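Local coordinates for protein sorting nexin-3 (Saccharomyces cerevisiae, PDB 1OCS) that binds phosphatidylinositol 3-phosphate through its PX domain and is required to retain late Golgi membrane proteins, as part of the machinery that retrieves them from the prevacuolar compartment, at residues A[56-61]-A[122-127]; A[93-98]-A[147-152]; A[66-71]-A[143-148]. All coordinates share one frame; numbering follows the deposited sequence.

Contact 1 (A[56-61]-A[122-127]); sequences MFTDYE and EVIEER
Tyr60 on strand 57-66 reaches across to Ile124 and Arg127 of helix 121-139 and makes most of the direct contact, by packing without a hydrogen bond. The phenol oxygen sits against the aliphatic root of the arginine, with Tyr60 OH 3.5 Å from Arg127 CB, and the two side chains run at about a right angle. At the ring's edge, close to its plane, the main-chain Ile124 O lies 3.8 Å from Tyr60 CE2, while Ile124 CG2 packs 4.0 Å from the same carbon. Beside this, Thr58 and Ile124 meet tip to tip through Thr58 CG2 and Ile124 CD1, 3.9 Å apart.

Polar contact between the segments runs through water. One molecule, in the plane of both the phenol ring and the guanidinium, is 2.7 Å from Tyr60 OH and accepts from Arg127 NH1 at 3.1 Å; its bond to Thr58 OG1 is weak. The arginine chain, extended from CG to NE, carries the guanidinium past the tyrosine, where Arg127 NH2 bonds Gly111 O and the group makes a cation-pi contact with Tyr82. Arg127 binds phosphatidylinositol 3-phosphate.

The axes of segments 57-61 and 122-127 differ by 27° in direction. Thr45 of strand 36-46 touches both Thr58 and Ile124, and Phe119 touches Thr58.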
loop_
_atom_site.group_PDB
_atom_site.type_symbol
_atom_site.label_atom_id
_atom_site.label_comp_id
_atom_site.label_asym_id
_atom_site.label_seq_id
_atom_site.Cartn_x
_atom_site.Cartn_y
_atom_site.Cartn_z
ATOM N N MET A 56 -2.450 -7.524 19.461
ATOM C CA MET A 56 -3.565 -7.005 18.676
ATOM C C MET A 56 -3.026 -6.010 17.650
ATOM O O MET A 56 -2.153 -5.195 17.963
ATOM C CB MET A 56 -4.579 -6.326 19.604
ATOM C CG MET A 56 -5.811 -5.761 18.917
ATOM S SD MET A 56 -7.105 -5.353 20.119
ATOM C CE MET A 56 -6.317 -4.083 21.024
ATOM N N PHE A 57 -3.538 -6.082 16.424
ATOM C CA PHE A 57 -3.084 -5.184 15.369
ATOM C C PHE A 57 -4.110 -5.129 14.247
ATOM O O PHE A 57 -5.004 -5.975 14.168
ATOM C CB PHE A 57 -1.739 -5.674 14.809
ATOM C CG PHE A 57 -1.857 -6.853 13.866
ATOM C CD1 PHE A 57 -1.870 -6.660 12.485
ATOM C CD2 PHE A 57 -1.958 -8.153 14.357
ATOM C CE1 PHE A 57 -1.981 -7.744 11.608
ATOM C CE2 PHE A 57 -2.072 -9.242 13.492
ATOM C CZ PHE A 57 -2.082 -9.039 12.113
ATOM N N THR A 58 -3.996 -4.127 13.383
ATOM C CA THR A 58 -4.916 -4.046 12.261
ATOM C C THR A 58 -4.165 -3.909 10.948
ATOM O O THR A 58 -3.087 -3.307 10.879
ATOM C CB THR A 58 -5.952 -2.881 12.406
ATOM O OG1 THR A 58 -5.745 -1.914 11.378
ATOM C CG2 THR A 58 -5.857 -2.221 13.758
ATOM N N ASP A 59 -4.701 -4.535 9.911
ATOM C CA ASP A 59 -4.083 -4.424 8.604
ATOM C C ASP A 59 -5.178 -4.168 7.587
ATOM O O ASP A 59 -6.369 -4.274 7.903
ATOM C CB ASP A 59 -3.242 -5.665 8.266
ATOM C CG ASP A 59 -4.040 -6.953 8.274
ATOM O OD1 ASP A 59 -3.399 -8.011 8.111
ATOM O OD2 ASP A 59 -5.280 -6.916 8.436
ATOM N N TYR A 60 -4.774 -3.802 6.380
ATOM C CA TYR A 60 -5.714 -3.468 5.326
ATOM C C TYR A 60 -5.455 -4.293 4.085
ATOM O O TYR A 60 -4.316 -4.654 3.794
ATOM C CB TYR A 60 -5.582 -1.982 4.981
ATOM C CG TYR A 60 -5.631 -1.081 6.195
ATOM C CD1 TYR A 60 -4.561 -1.026 7.091
ATOM C CD2 TYR A 60 -6.769 -0.329 6.480
ATOM C CE1 TYR A 60 -4.625 -0.251 8.247
ATOM C CE2 TYR A 60 -6.844 0.451 7.632
ATOM C CZ TYR A 60 -5.772 0.482 8.512
ATOM O OH TYR A 60 -5.858 1.220 9.666
ATOM N N GLU A 61 -6.517 -4.589 3.352
ATOM C CA GLU A 61 -6.370 -5.357 2.132
ATOM C C GLU A 61 -6.149 -4.441 0.933
ATOM O O GLU A 61 -6.805 -3.407 0.787
ATOM C CB GLU A 61 -7.612 -6.218 1.881
ATOM C CG GLU A 61 -7.564 -6.976 0.564
ATOM C CD GLU A 61 -8.816 -7.796 0.318
ATOM O OE1 GLU A 61 -9.081 -8.721 1.107
ATOM O OE2 GLU A 61 -9.532 -7.514 -0.661
ATOM N N GLU A 122 -12.985 5.250 14.209
ATOM C CA GLU A 122 -12.671 6.573 13.693
ATOM C C GLU A 122 -11.333 6.545 12.968
ATOM O O GLU A 122 -11.251 6.844 11.777
ATOM C CB GLU A 122 -12.581 7.577 14.847
ATOM C CG GLU A 122 -13.617 7.378 15.947
ATOM C CD GLU A 122 -13.238 8.099 17.235
ATOM O OE1 GLU A 122 -12.176 7.775 17.813
ATOM O OE2 GLU A 122 -13.999 8.989 17.667
ATOM N N VAL A 123 -10.286 6.186 13.706
ATOM C CA VAL A 123 -8.939 6.136 13.162
ATOM C C VAL A 123 -8.770 5.138 12.021
ATOM O O VAL A 123 -8.195 5.469 10.987
ATOM C CB VAL A 123 -7.907 5.807 14.272
ATOM C CG1 VAL A 123 -6.532 5.575 13.662
ATOM C CG2 VAL A 123 -7.840 6.950 15.272
ATOM N N ILE A 124 -9.270 3.922 12.206
ATOM C CA ILE A 124 -9.136 2.893 11.181
ATOM C C ILE A 124 -9.823 3.281 9.872
ATOM O O ILE A 124 -9.257 3.097 8.796
ATOM C CB ILE A 124 -9.667 1.530 11.685
ATOM C CG1 ILE A 124 -8.791 1.040 12.847
ATOM C CG2 ILE A 124 -9.637 0.504 10.557
ATOM C CD1 ILE A 124 -9.230 -0.282 13.458
ATOM N N GLU A 125 -11.030 3.829 9.961
ATOM C CA GLU A 125 -11.747 4.240 8.757
ATOM C C GLU A 125 -11.031 5.406 8.083
ATOM O O GLU A 125 -10.966 5.478 6.854
ATOM C CB GLU A 125 -13.189 4.638 9.091
ATOM C CG GLU A 125 -13.953 5.209 7.904
ATOM C CD GLU A 125 -14.054 4.241 6.737
ATOM O OE1 GLU A 125 -14.443 4.685 5.633
ATOM O OE2 GLU A 125 -13.752 3.040 6.918
ATOM N N GLU A 126 -10.493 6.319 8.887
ATOM C CA GLU A 126 -9.772 7.462 8.347
ATOM C C GLU A 126 -8.505 6.986 7.649
ATOM O O GLU A 126 -8.130 7.512 6.605
ATOM C CB GLU A 126 -9.430 8.458 9.461
ATOM C CG GLU A 126 -10.665 9.129 10.063
ATOM C CD GLU A 126 -10.328 10.203 11.088
ATOM O OE1 GLU A 126 -9.755 9.866 12.149
ATOM O OE2 GLU A 126 -10.640 11.387 10.827
ATOM N N ARG A 127 -7.846 5.982 8.221
ATOM C CA ARG A 127 -6.643 5.446 7.604
ATOM C C ARG A 127 -6.996 4.705 6.323
ATOM O O ARG A 127 -6.298 4.827 5.319
ATOM C CB ARG A 127 -5.909 4.502 8.559
ATOM C CG ARG A 127 -5.083 5.245 9.584
ATOM C CD ARG A 127 -4.160 4.338 10.380
ATOM N NE ARG A 127 -3.124 5.146 11.016
ATOM C CZ ARG A 127 -2.196 4.680 11.841
ATOM N NH1 ARG A 127 -2.162 3.390 12.152
ATOM N NH2 ARG A 127 -1.296 5.517 12.343
HETATM O O HOH W 1 -3.899 0.948 11.554
#

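Contact 2 (A[93-98]-A[147-152]); sequences IKEISM and GSKVLV
Glu95 OE1 is gripped by two donors from the start of helix 149-156: the hydroxyl Ser148 OG, at an unusually short 2.5 Å from Glu95 OE1, and the amide Val150 N, at 3.3 Å from the same oxygen. Both come to its syn side but from opposite faces of the carboxylate plane. The other oxygen, Glu95 OE2, takes the amide Lys149 N at 2.7 Å, again on the syn side and 21° out of plane, and a weak second bond from Val150 N.

The glutamate gets there by stretching straight out of helix 93-98, CG anti to the backbone N (chi1 175°) and the chain extended beyond it, which sets the carboxylate across the helix start. Val150 CG2 touches the acid, 3.5 Å from Glu95 OE1. Lys149 crosses the glutamate at about a right angle and its NZ stays 6.2 Å from Glu95 OE2, too far for a salt bridge.

Ser148 is the N-cap: while donating to Glu95, its OG accepts from Leu151 N at 3.0 Å. Serine and glutamate thus share the first amides of the helix between them. Such a site, with three donors at the positive end of a helix dipole, would be expected to favour the ionised glutamate.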
loop_
_atom_site.group_PDB
_atom_site.type_symbol
_atom_site.label_atom_id
_atom_site.label_comp_id
_atom_site.label_asym_id
_atom_site.label_seq_id
_atom_site.Cartn_x
_atom_site.Cartn_y
_atom_site.Cartn_z
ATOM N N ILE A 93 10.722 6.110 -1.935
ATOM C CA ILE A 93 11.452 7.361 -2.064
ATOM C C ILE A 93 12.927 7.101 -2.379
ATOM O O ILE A 93 13.527 7.794 -3.206
ATOM C CB ILE A 93 11.278 8.210 -0.782
ATOM C CG1 ILE A 93 9.866 8.815 -0.789
ATOM C CG2 ILE A 93 12.358 9.294 -0.689
ATOM C CD1 ILE A 93 9.495 9.578 0.466
ATOM N N LYS A 94 13.508 6.087 -1.749
ATOM C CA LYS A 94 14.906 5.767 -2.006
ATOM C C LYS A 94 15.102 5.243 -3.429
ATOM O O LYS A 94 16.062 5.617 -4.104
ATOM C CB LYS A 94 15.420 4.737 -0.997
ATOM C CG LYS A 94 16.890 4.387 -1.187
ATOM C CD LYS A 94 17.483 3.739 0.052
ATOM C CE LYS A 94 18.992 3.579 -0.097
ATOM N NZ LYS A 94 19.647 3.106 1.158
ATOM N N GLU A 95 14.191 4.387 -3.888
ATOM C CA GLU A 95 14.295 3.838 -5.236
ATOM C C GLU A 95 14.159 4.932 -6.297
ATOM O O GLU A 95 14.880 4.931 -7.298
ATOM C CB GLU A 95 13.230 2.759 -5.470
ATOM C CG GLU A 95 13.210 2.224 -6.900
ATOM C CD GLU A 95 12.139 1.174 -7.130
ATOM O OE1 GLU A 95 10.980 1.401 -6.732
ATOM O OE2 GLU A 95 12.454 0.122 -7.725
ATOM N N ILE A 96 13.234 5.860 -6.081
ATOM C CA ILE A 96 13.026 6.955 -7.029
ATOM C C ILE A 96 14.307 7.765 -7.260
ATOM O O ILE A 96 14.585 8.183 -8.386
ATOM C CB ILE A 96 11.901 7.903 -6.546
ATOM C CG1 ILE A 96 10.547 7.200 -6.676
ATOM C CG2 ILE A 96 11.915 9.204 -7.346
ATOM C CD1 ILE A 96 9.390 7.993 -6.088
ATOM N N SER A 97 15.086 7.987 -6.206
ATOM C CA SER A 97 16.323 8.747 -6.347
ATOM C C SER A 97 17.353 7.929 -7.120
ATOM O O SER A 97 18.200 8.484 -7.816
ATOM C CB SER A 97 16.898 9.119 -4.979
ATOM O OG SER A 97 17.411 7.978 -4.320
ATOM N N MET A 98 17.282 6.609 -6.988
ATOM C CA MET A 98 18.208 5.733 -7.692
ATOM C C MET A 98 17.829 5.675 -9.167
ATOM O O MET A 98 18.696 5.574 -10.033
ATOM C CB MET A 98 18.179 4.328 -7.079
ATOM C CG MET A 98 18.704 4.274 -5.651
ATOM S SD MET A 98 18.442 2.681 -4.842
ATOM C CE MET A 98 19.932 1.806 -5.325
ATOM N N GLY A 147 8.903 2.030 -14.006
ATOM C CA GLY A 147 10.203 1.703 -13.446
ATOM C C GLY A 147 10.381 1.335 -11.983
ATOM O O GLY A 147 11.503 1.037 -11.577
ATOM N N SER A 148 9.315 1.332 -11.186
ATOM C CA SER A 148 9.462 0.994 -9.770
ATOM C C SER A 148 9.272 -0.484 -9.431
ATOM O O SER A 148 8.181 -1.032 -9.588
ATOM C CB SER A 148 8.495 1.814 -8.918
ATOM O OG SER A 148 8.570 1.397 -7.559
ATOM N N LYS A 149 10.341 -1.113 -8.948
ATOM C CA LYS A 149 10.322 -2.518 -8.556
ATOM C C LYS A 149 9.677 -2.654 -7.180
ATOM O O LYS A 149 9.001 -3.643 -6.890
ATOM C CB LYS A 149 11.753 -3.070 -8.514
ATOM C CG LYS A 149 12.461 -3.068 -9.870
ATOM C CD LYS A 149 11.981 -4.227 -10.743
ATOM C CE LYS A 149 12.486 -4.117 -12.181
ATOM N NZ LYS A 149 11.767 -3.062 -12.960
ATOM N N VAL A 150 9.890 -1.657 -6.326
ATOM C CA VAL A 150 9.315 -1.682 -4.984
ATOM C C VAL A 150 7.790 -1.631 -5.040
ATOM O O VAL A 150 7.115 -2.309 -4.264
ATOM C CB VAL A 150 9.830 -0.501 -4.120
ATOM C CG1 VAL A 150 9.148 -0.516 -2.760
ATOM C CG2 VAL A 150 11.338 -0.609 -3.941
ATOM N N LEU A 151 7.255 -0.825 -5.955
ATOM C CA LEU A 151 5.805 -0.694 -6.129
ATOM C C LEU A 151 5.220 -2.087 -6.392
ATOM O O LEU A 151 4.241 -2.501 -5.766
ATOM C CB LEU A 151 5.499 0.194 -7.337
ATOM C CG LEU A 151 4.225 1.038 -7.474
ATOM C CD1 LEU A 151 3.876 1.113 -8.960
ATOM C CD2 LEU A 151 3.069 0.476 -6.671
ATOM N N VAL A 152 5.828 -2.800 -7.338
ATOM C CA VAL A 152 5.368 -4.141 -7.699
ATOM C C VAL A 152 5.403 -5.108 -6.519
ATOM O O VAL A 152 4.431 -5.811 -6.255
ATOM C CB VAL A 152 6.223 -4.744 -8.848
ATOM C CG1 VAL A 152 5.691 -6.133 -9.217
ATOM C CG2 VAL A 152 6.185 -3.830 -10.063
#

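Contact 3 (A[66-71]-A[143-148]); sequences TNLPSF and LLQSGS
A type I beta turn from Leu68 to Phe71, in the loop joining strands 57-66 and 75-81 of the PX-domain sheet, packs against the last turn of helix 142-147. Its apolar part is Leu68 lying across Gln145 at about a right angle. Leu68 CD1 is the closer branch, 3.6 Å from Gln145 CB and nearly as close to CG and CD, so the methyl sits against the glutamine chain from CB to the amide carbon. With CG anti to its own carbonyl carbon (chi1 -67°) and the chain extended beyond, Gln145 offers that flank to Leu68 and carries its amide on to the helix before it, where NE2 donates to Ala139 O.

Polar contact is largely through water. The turn's amide Ser70 N donates to one water at 3.0 Å, and this water donates a hydrogen bond to Gln145 O, a clear bridge from turn to helix. A second water lies 2.8 Å from both Ser70 OG and Ser148 O, just past the helix, but has more acceptors near than it can serve.

On the loop side, Thr66 OG1 accepts from Leu68 N in an ST turn and Phe71 N closes the beta turn on Leu68 O. Leu36 touches both Leu68 and Gln145, and Val152 touches Ser70. Directly between the segments, Ser70 OG comes within 3.0 Å of Gln145 O.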
loop_
_atom_site.group_PDB
_atom_site.type_symbol
_atom_site.label_atom_id
_atom_site.label_comp_id
_atom_site.label_asym_id
_atom_site.label_seq_id
_atom_site.Cartn_x
_atom_site.Cartn_y
_atom_site.Cartn_z
ATOM N N THR A 66 -4.046 -5.406 -13.012
ATOM C CA THR A 66 -3.229 -4.657 -13.949
ATOM C C THR A 66 -2.722 -5.535 -15.081
ATOM O O THR A 66 -2.790 -6.763 -14.999
ATOM C CB THR A 66 -2.009 -4.035 -13.214
ATOM O OG1 THR A 66 -1.297 -3.165 -14.100
ATOM C CG2 THR A 66 -1.058 -5.133 -12.741
ATOM N N ASN A 67 -2.238 -4.894 -16.144
ATOM C CA ASN A 67 -1.649 -5.607 -17.271
ATOM C C ASN A 67 -0.277 -4.982 -17.566
ATOM O O ASN A 67 0.314 -5.224 -18.619
ATOM C CB ASN A 67 -2.556 -5.532 -18.508
ATOM C CG ASN A 67 -2.623 -4.140 -19.102
ATOM O OD1 ASN A 67 -2.235 -3.158 -18.465
ATOM N ND2 ASN A 67 -3.132 -4.047 -20.329
ATOM N N LEU A 68 0.225 -4.174 -16.627
ATOM C CA LEU A 68 1.535 -3.525 -16.778
ATOM C C LEU A 68 2.652 -4.564 -16.890
ATOM O O LEU A 68 2.702 -5.525 -16.120
ATOM C CB LEU A 68 1.812 -2.593 -15.593
ATOM C CG LEU A 68 1.008 -1.289 -15.552
ATOM C CD1 LEU A 68 1.176 -0.606 -14.195
ATOM C CD2 LEU A 68 1.476 -0.374 -16.679
ATOM N N PRO A 69 3.569 -4.381 -17.854
ATOM C CA PRO A 69 4.674 -5.326 -18.044
ATOM C C PRO A 69 5.608 -5.519 -16.852
ATOM O O PRO A 69 6.320 -6.520 -16.785
ATOM C CB PRO A 69 5.397 -4.769 -19.274
ATOM C CG PRO A 69 5.126 -3.306 -19.198
ATOM C CD PRO A 69 3.663 -3.268 -18.812
ATOM N N SER A 70 5.615 -4.577 -15.912
ATOM C CA SER A 70 6.487 -4.710 -14.745
ATOM C C SER A 70 5.911 -5.672 -13.712
ATOM O O SER A 70 6.624 -6.131 -12.821
ATOM C CB SER A 70 6.738 -3.344 -14.090
ATOM O OG SER A 70 5.521 -2.721 -13.728
ATOM N N PHE A 71 4.619 -5.973 -13.829
ATOM C CA PHE A 71 3.968 -6.886 -12.894
ATOM C C PHE A 71 4.018 -8.319 -13.417
ATOM O O PHE A 71 4.183 -8.540 -14.614
ATOM C CB PHE A 71 2.523 -6.453 -12.640
ATOM C CG PHE A 71 2.407 -5.221 -11.781
ATOM C CD1 PHE A 71 2.762 -3.971 -12.279
ATOM C CD2 PHE A 71 1.960 -5.315 -10.466
ATOM C CE1 PHE A 71 2.674 -2.832 -11.480
ATOM C CE2 PHE A 71 1.868 -4.181 -9.660
ATOM C CZ PHE A 71 2.225 -2.938 -10.167
ATOM N N LEU A 143 5.517 7.037 -14.201
ATOM C CA LEU A 143 6.918 6.687 -14.010
ATOM C C LEU A 143 7.103 5.556 -13.001
ATOM O O LEU A 143 7.981 4.708 -13.170
ATOM C CB LEU A 143 7.730 7.919 -13.579
ATOM C CG LEU A 143 7.726 9.103 -14.562
ATOM C CD1 LEU A 143 8.715 10.166 -14.091
ATOM C CD2 LEU A 143 8.094 8.625 -15.964
ATOM N N LEU A 144 6.288 5.533 -11.951
ATOM C CA LEU A 144 6.407 4.467 -10.962
ATOM C C LEU A 144 5.901 3.162 -11.577
ATOM O O LEU A 144 6.456 2.091 -11.329
ATOM C CB LEU A 144 5.619 4.811 -9.688
ATOM C CG LEU A 144 5.987 6.152 -9.023
ATOM C CD1 LEU A 144 5.320 6.256 -7.667
ATOM C CD2 LEU A 144 7.499 6.267 -8.873
ATOM N N GLN A 145 4.859 3.258 -12.396
ATOM C CA GLN A 145 4.296 2.082 -13.054
ATOM C C GLN A 145 5.301 1.427 -13.994
ATOM O O GLN A 145 5.348 0.206 -14.120
ATOM C CB GLN A 145 3.052 2.456 -13.869
ATOM C CG GLN A 145 1.863 2.900 -13.058
ATOM C CD GLN A 145 0.645 3.128 -13.930
ATOM O OE1 GLN A 145 0.766 3.295 -15.141
ATOM N NE2 GLN A 145 -0.532 3.147 -13.318
ATOM N N SER A 146 6.114 2.239 -14.657
ATOM C CA SER A 146 7.079 1.693 -15.599
ATOM C C SER A 146 8.417 1.287 -14.998
ATOM O O SER A 146 8.999 0.289 -15.420
ATOM C CB SER A 146 7.319 2.688 -16.741
ATOM O OG SER A 146 7.959 3.859 -16.271
ATOM N N GLY A 147 8.903 2.030 -14.006
ATOM C CA GLY A 147 10.203 1.703 -13.446
ATOM C C GLY A 147 10.381 1.335 -11.983
ATOM O O GLY A 147 11.503 1.037 -11.577
ATOM N N SER A 148 9.315 1.332 -11.186
ATOM C CA SER A 148 9.462 0.994 -9.770
ATOM C C SER A 148 9.272 -0.484 -9.431
ATOM O O SER A 148 8.181 -1.032 -9.588
ATOM C CB SER A 148 8.495 1.814 -8.918
ATOM O OG SER A 148 8.570 1.397 -7.559
HETATM O O HOH W 2 5.285 -1.654 -16.414
HETATM O O HOH W 3 6.648 -1.004 -11.875
#

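In the fold
Contacts 2 and 3 adjoin, their centres 11 Å apart. They share Gly147 and Ser148, the junction between helices 142-147 and 149-156, and meet through Val152 CG2, 3.6 Å from Ser70 O, and Ile96 CD1, 3.8 Å from Leu144 CD2. Contact 1 lies on the opposite side of the chain's centre, 26 and 27 Å from them between centres. It is the one at the lipid site: it holds Arg127, whose side chain is about 6 Å from that of Lys112, while the side chain of Tyr60 is about 6 Å from that of Arg81. Strand 57-66 and the loop after it join contact 1 to contact 3, and helix 121-139 is followed by helix 142-147, which carries contact 3.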